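Long-range contacts in DegV domain-containing protein Cgl2349/cg2579 (PDB 3EGL), which binds long-chain fatty acids such as palmitate and may take part in lipid transport or fatty acid metabolism: residues D23-T27 and A110-A114; V208-Q214 and S236-D242. All blocks are in the same frame, centred on the assembly; numbering follows the deposited sequence. Where two conformers were deposited one is given.

Contact 1 of 2, residues D23-T27 and A110-A114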
loop_
_atom_site.group_PDB
_atom_site.type_symbol
_atom_site.label_atom_id
_atom_site.label_comp_id
_atom_site.label_asym_id
_atom_site.label_seq_id
_atom_site.Cartn_x
_atom_site.Cartn_y
_atom_site.Cartn_z
ATOM N N ASP A 23 3.432 -4.265 17.361
ATOM C CA ASP A 23 3.284 -5.647 17.799
ATOM C C ASP A 23 4.136 -6.598 16.968
ATOM O O ASP A 23 4.756 -7.498 17.534
ATOM C CB ASP A 23 1.811 -6.084 17.825
ATOM C CG ASP A 23 0.978 -5.332 18.881
ATOM O OD1 ASP A 23 1.533 -4.693 19.804
ATOM O OD2 ASP A 23 -0.269 -5.374 18.776
ATOM N N LEU A 24 4.207 -6.388 15.647
ATOM C CA LEU A 24 4.948 -7.314 14.764
ATOM C C LEU A 24 6.391 -6.916 14.521
ATOM O O LEU A 24 7.089 -7.558 13.749
ATOM C CB LEU A 24 4.256 -7.504 13.412
ATOM C CG LEU A 24 2.728 -7.652 13.395
ATOM C CD1 LEU A 24 2.255 -7.758 11.953
ATOM C CD2 LEU A 24 2.275 -8.850 14.209
ATOM N N ASP A 25 6.833 -5.836 15.152
ATOM C CA ASP A 25 8.221 -5.393 15.015
ATOM C C ASP A 25 8.594 -5.049 13.546
ATOM O O ASP A 25 9.706 -5.338 13.038
ATOM C CB ASP A 25 9.137 -6.450 15.591
ATOM C CG ASP A 25 10.457 -5.895 16.027
ATOM O OD1 ASP A 25 10.664 -4.667 16.010
ATOM O OD2 ASP A 25 11.324 -6.699 16.406
ATOM N N ILE A 26 7.632 -4.447 12.858
ATOM C CA ILE A 26 7.871 -3.948 11.525
ATOM C C ILE A 26 8.308 -2.483 11.679
ATOM O O ILE A 26 7.636 -1.706 12.351
ATOM C CB ILE A 26 6.590 -4.058 10.668
ATOM C CG1 ILE A 26 6.238 -5.541 10.465
ATOM C CG2 ILE A 26 6.746 -3.335 9.318
ATOM C CD1 ILE A 26 4.906 -5.775 9.779
ATOM N N THR A 27 9.429 -2.130 11.053
ATOM C CA THR A 27 9.918 -0.771 11.100
ATOM C C THR A 27 9.170 0.039 10.031
ATOM O O THR A 27 9.089 -0.378 8.846
ATOM C CB THR A 27 11.450 -0.729 10.832
ATOM O OG1 THR A 27 12.116 -1.600 11.749
ATOM C CG2 THR A 27 12.025 0.680 11.011
ATOM N N ALA A 110 3.921 -7.276 4.047
ATOM C CA ALA A 110 4.853 -7.083 5.140
ATOM C C ALA A 110 4.486 -7.911 6.374
ATOM O O ALA A 110 5.370 -8.492 7.033
ATOM C CB ALA A 110 4.957 -5.606 5.507
HETATM N N MSE A 111 3.197 -7.980 6.682
HETATM C CA MSE A 111 2.760 -8.761 7.860
HETATM C C MSE A 111 3.015 -10.257 7.631
HETATM O O MSE A 111 3.463 -10.965 8.527
HETATM C CB MSE A 111 1.273 -8.512 8.171
HETATM C CG MSE A 111 0.936 -7.054 8.554
HETATM SE SE MSE A 111 -0.985 -6.697 8.330
HETATM C CE MSE A 111 -1.577 -7.484 9.933
ATOM N N ALA A 112 2.753 -10.736 6.419
ATOM C CA ALA A 112 3.048 -12.138 6.109
ATOM C C ALA A 112 4.570 -12.399 6.199
ATOM O O ALA A 112 5.024 -13.381 6.781
ATOM C CB ALA A 112 2.456 -12.531 4.724
ATOM N N ALA A 113 5.357 -11.471 5.694
ATOM C CA ALA A 113 6.805 -11.599 5.784
ATOM C C ALA A 113 7.316 -11.546 7.232
ATOM O O ALA A 113 8.125 -12.407 7.634
ATOM C CB ALA A 113 7.478 -10.529 4.901
ATOM N N ALA A 114 6.858 -10.570 8.022
ATOM C CA ALA A 114 7.157 -10.515 9.489
ATOM C C ALA A 114 6.779 -11.764 10.263
ATOM O O ALA A 114 7.532 -12.224 11.142
ATOM C CB ALA A 114 6.480 -9.318 10.145
#

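Contact 2 of 2, residues V208-Q214 and S236-D242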
loop_
_atom_site.group_PDB
_atom_site.type_symbol
_atom_site.label_atom_id
_atom_site.label_comp_id
_atom_site.label_asym_id
_atom_site.label_seq_id
_atom_site.Cartn_x
_atom_site.Cartn_y
_atom_site.Cartn_z
ATOM N N VAL A 208 -11.739 -13.687 1.309
ATOM C CA VAL A 208 -10.815 -12.661 0.942
ATOM C C VAL A 208 -10.321 -12.025 2.227
ATOM O O VAL A 208 -11.034 -11.961 3.219
ATOM C CB VAL A 208 -11.557 -11.556 0.151
ATOM C CG1 VAL A 208 -10.562 -10.549 -0.442
ATOM C CG2 VAL A 208 -12.423 -12.164 -0.956
ATOM N N PHE A 209 -9.112 -11.507 2.222
ATOM C CA PHE A 209 -8.733 -10.629 3.315
ATOM C C PHE A 209 -8.810 -9.150 2.865
ATOM O O PHE A 209 -8.245 -8.796 1.840
ATOM C CB PHE A 209 -7.357 -11.012 3.856
ATOM C CG PHE A 209 -6.726 -9.958 4.718
ATOM C CD1 PHE A 209 -6.969 -9.923 6.085
ATOM C CD2 PHE A 209 -5.890 -8.996 4.165
ATOM C CE1 PHE A 209 -6.368 -8.953 6.892
ATOM C CE2 PHE A 209 -5.299 -8.015 4.970
ATOM C CZ PHE A 209 -5.552 -7.998 6.344
ATOM N N ILE A 210 -9.475 -8.298 3.648
ATOM C CA ILE A 210 -9.713 -6.921 3.241
ATOM C C ILE A 210 -9.299 -5.859 4.249
ATOM O O ILE A 210 -9.675 -5.888 5.424
ATOM C CB ILE A 210 -11.236 -6.653 2.984
ATOM C CG1 ILE A 210 -11.801 -7.575 1.917
ATOM C CG2 ILE A 210 -11.467 -5.186 2.566
ATOM C CD1 ILE A 210 -11.487 -7.120 0.502
ATOM N N ALA A 211 -8.608 -4.848 3.751
ATOM C CA ALA A 211 -8.252 -3.712 4.575
ATOM C C ALA A 211 -8.901 -2.477 3.971
ATOM O O ALA A 211 -8.651 -2.117 2.800
ATOM C CB ALA A 211 -6.745 -3.568 4.659
ATOM N N ILE A 212 -9.747 -1.821 4.755
ATOM C CA ILE A 212 -10.421 -0.664 4.225
ATOM C C ILE A 212 -9.776 0.558 4.802
ATOM O O ILE A 212 -9.695 0.693 6.028
ATOM C CB ILE A 212 -11.909 -0.689 4.542
ATOM C CG1 ILE A 212 -12.579 -1.768 3.688
ATOM C CG2 ILE A 212 -12.554 0.691 4.255
ATOM C CD1 ILE A 212 -13.887 -2.289 4.295
ATOM N N GLY A 213 -9.311 1.429 3.914
ATOM C CA GLY A 213 -8.633 2.658 4.300
ATOM C C GLY A 213 -9.548 3.843 4.129
ATOM O O GLY A 213 -10.399 3.880 3.219
ATOM N N GLN A 214 -9.383 4.838 4.991
ATOM C CA GLN A 214 -10.199 6.045 4.849
ATOM C C GLN A 214 -9.405 7.291 5.168
ATOM O O GLN A 214 -8.518 7.296 6.034
ATOM C CB GLN A 214 -11.473 5.979 5.709
ATOM C CG GLN A 214 -11.238 5.893 7.204
ATOM C CD GLN A 214 -10.864 7.247 7.833
ATOM O OE1 GLN A 214 -10.057 7.292 8.754
ATOM N NE2 GLN A 214 -11.432 8.350 7.319
ATOM N N SER A 236 -14.497 -14.257 5.183
ATOM C CA SER A 236 -13.589 -13.167 4.786
ATOM C C SER A 236 -13.268 -12.298 5.997
ATOM O O SER A 236 -14.079 -12.182 6.895
ATOM C CB SER A 236 -14.228 -12.323 3.692
ATOM O OG SER A 236 -14.233 -13.016 2.460
ATOM N N SER A 237 -12.091 -11.694 6.070
ATOM C CA SER A 237 -11.831 -10.857 7.249
ATOM C C SER A 237 -11.628 -9.409 6.891
ATOM O O SER A 237 -11.207 -9.096 5.779
ATOM C CB SER A 237 -10.682 -11.381 8.109
ATOM O OG SER A 237 -9.605 -11.783 7.312
ATOM N N PHE A 238 -11.954 -8.529 7.837
ATOM C CA PHE A 238 -11.981 -7.108 7.553
ATOM C C PHE A 238 -11.205 -6.314 8.562
ATOM O O PHE A 238 -11.420 -6.411 9.746
ATOM C CB PHE A 238 -13.415 -6.594 7.419
ATOM C CG PHE A 238 -14.185 -7.265 6.309
ATOM C CD1 PHE A 238 -14.410 -6.595 5.092
ATOM C CD2 PHE A 238 -14.668 -8.577 6.470
ATOM C CE1 PHE A 238 -15.116 -7.227 4.056
ATOM C CE2 PHE A 238 -15.367 -9.221 5.440
ATOM C CZ PHE A 238 -15.599 -8.555 4.236
HETATM N N MSE A 239 -10.324 -5.482 8.057
HETATM C CA MSE A 239 -9.504 -4.657 8.881
HETATM C C MSE A 239 -9.709 -3.174 8.480
HETATM O O MSE A 239 -9.926 -2.858 7.319
HETATM C CB MSE A 239 -8.087 -5.140 8.639
HETATM C CG MSE A 239 -7.053 -4.359 9.289
HETATM SE SE MSE A 239 -5.384 -5.145 8.894
HETATM C CE MSE A 239 -4.444 -4.082 10.169
ATOM N N SER A 240 -9.675 -2.272 9.443
ATOM C CA SER A 240 -9.760 -0.835 9.168
ATOM C C SER A 240 -8.388 -0.200 9.261
ATOM O O SER A 240 -7.666 -0.498 10.189
ATOM C CB SER A 240 -10.606 -0.164 10.232
ATOM O OG SER A 240 -11.950 -0.521 10.049
ATOM N N VAL A 241 -8.037 0.683 8.324
ATOM C CA VAL A 241 -6.808 1.467 8.430
ATOM C C VAL A 241 -7.072 2.911 8.047
ATOM O O VAL A 241 -8.080 3.252 7.422
ATOM C CB VAL A 241 -5.620 0.882 7.600
ATOM C CG1 VAL A 241 -5.231 -0.484 8.085
ATOM C CG2 VAL A 241 -5.927 0.852 6.095
ATOM N N ASP A 242 -6.172 3.775 8.482
ATOM C CA ASP A 242 -6.183 5.158 8.080
ATOM C C ASP A 242 -5.243 5.263 6.936
ATOM O O ASP A 242 -4.148 4.678 6.967
ATOM C CB ASP A 242 -5.641 6.021 9.198
ATOM C CG ASP A 242 -6.559 6.061 10.379
ATOM O OD1 ASP A 242 -7.800 6.036 10.186
ATOM O OD2 ASP A 242 -6.039 6.146 11.505
#

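Contact 1 of 2, residues D23-T27 and A110-A114
Leu24 and Ala114 are the closest backbone pair where the turn joining helix 18-23 to strand 26-35 meets the flank of helix 104-116, with CA atoms 6.6 Å apart. The turn is a Schellman motif: the chain leaves the helix at Asp25, whose positive phi (61°) redirects it into the strand, so that Leu24 and Ile26, on either side of Asp25 in sequence, both direct their side chains at the helix. The side chains that meet are all apolar, and the contact lays helix 104-116, in a helix layer of the alpha-beta-alpha sandwich, over the face of the five-stranded sheet. Leu24 reaches Met111, a selenomethionine, through a single branch: its CD1 lies 3.7 Å from Met111 CG, the two side chains crossing at a slant along the more open side. Deeper in, Ile26 extends its longer branch, CG1 being anti to its own carbonyl carbon (chi1 -66°), and lays it over Ala114, whose CB is 3.8 Å from Ile26 CG1. Ala110 and Ala114, one helical turn apart, offer only methyl groups, and the branch packs close to the helix backbone. Leu16 touches both Ile26 and Met111, while Val8 and Val10 of strand 7-11 lie against Ala110. At its far end, Ile26 CD1 rests 3.9 Å from Ala110 O, the same carbonyl oxygen that accepts the helical bond from Ala114 N.

Contact 2 of 2, residues V208-Q214 and S236-D242
Two parallel strands, 209-214 and 237-242, pair at one edge of the six-stranded mixed sheet; the chain between them carries helix 224-231, making a beta-alpha-beta crossover. Their axes approach to 4.6 Å with a 26° twist. As is usual in a parallel pair, Ile210 bonds to the two residues flanking its partner Phe238: it gives its N-H to Ser237 O and accepts at its O that of Met239 N (2.7 Å); Ile212 likewise bonds to Met239 O and Val241 N, which flank Ser240. Before the first rung, the Ser236 side chain adds a bond, its OG accepting the N-H of Val208 (2.8 Å, 162° at the hydrogen) while also bonded to Pro233 O. On the face bearing Phe209, Ala211, Met239 and Val241, the Met239 chain is extended, CG anti to the backbone N (chi1 175°), and carries its selenium to the rim of the Phe209 ring, 3.8 Å from CZ, a Met-aromatic contact made at the ring edge. Ser237 OG meets another part of the ring's edge, at CD1. Val241 CG2 lies 3.7 Å from the CA of Gly213, which has no side chain on this face. The other face is lined by Ile210, Ile212 and Phe238: Ile210 and Phe238 lie side by side, with Ile210 CB 3.8 Å from Phe238 CD1, and Ile212 CD1 stands at the ring's edge. Helix 224-231 covers this face, Leu228 touching both Ile212 and Phe238, whereas Met104 of helix 104-116 packs on Ala211, Met239 and Val241; strand 255-261 bonds antiparallel along the other side of strand 209-215.

How the contacts relate
The contacts belong to different sheets and differ in kind. Contact 1 joins a helix to the turn leading into a strand of the five-stranded sheet by apolar side-chain packing; contact 2 is a strand pair of the six-stranded sheet, held mainly by backbone hydrogen bonds. In contact 1 Ile26 and Ala110 are buried and Leu24, Met111 and Ala114 partly exposed; in contact 2 strand 209-214 is mostly buried, while the outermost strand 237-242 exposes Ser237, Ser240 and Asp242. Helix 104-116 connects them: residues 110-114 serve contact 1, while its first residue, Met104, packs on contact 2. Bound palmitate is nearer contact 2, about 7 Å from Gly213, than contact 1, about 13 Å from the Met111 side chain.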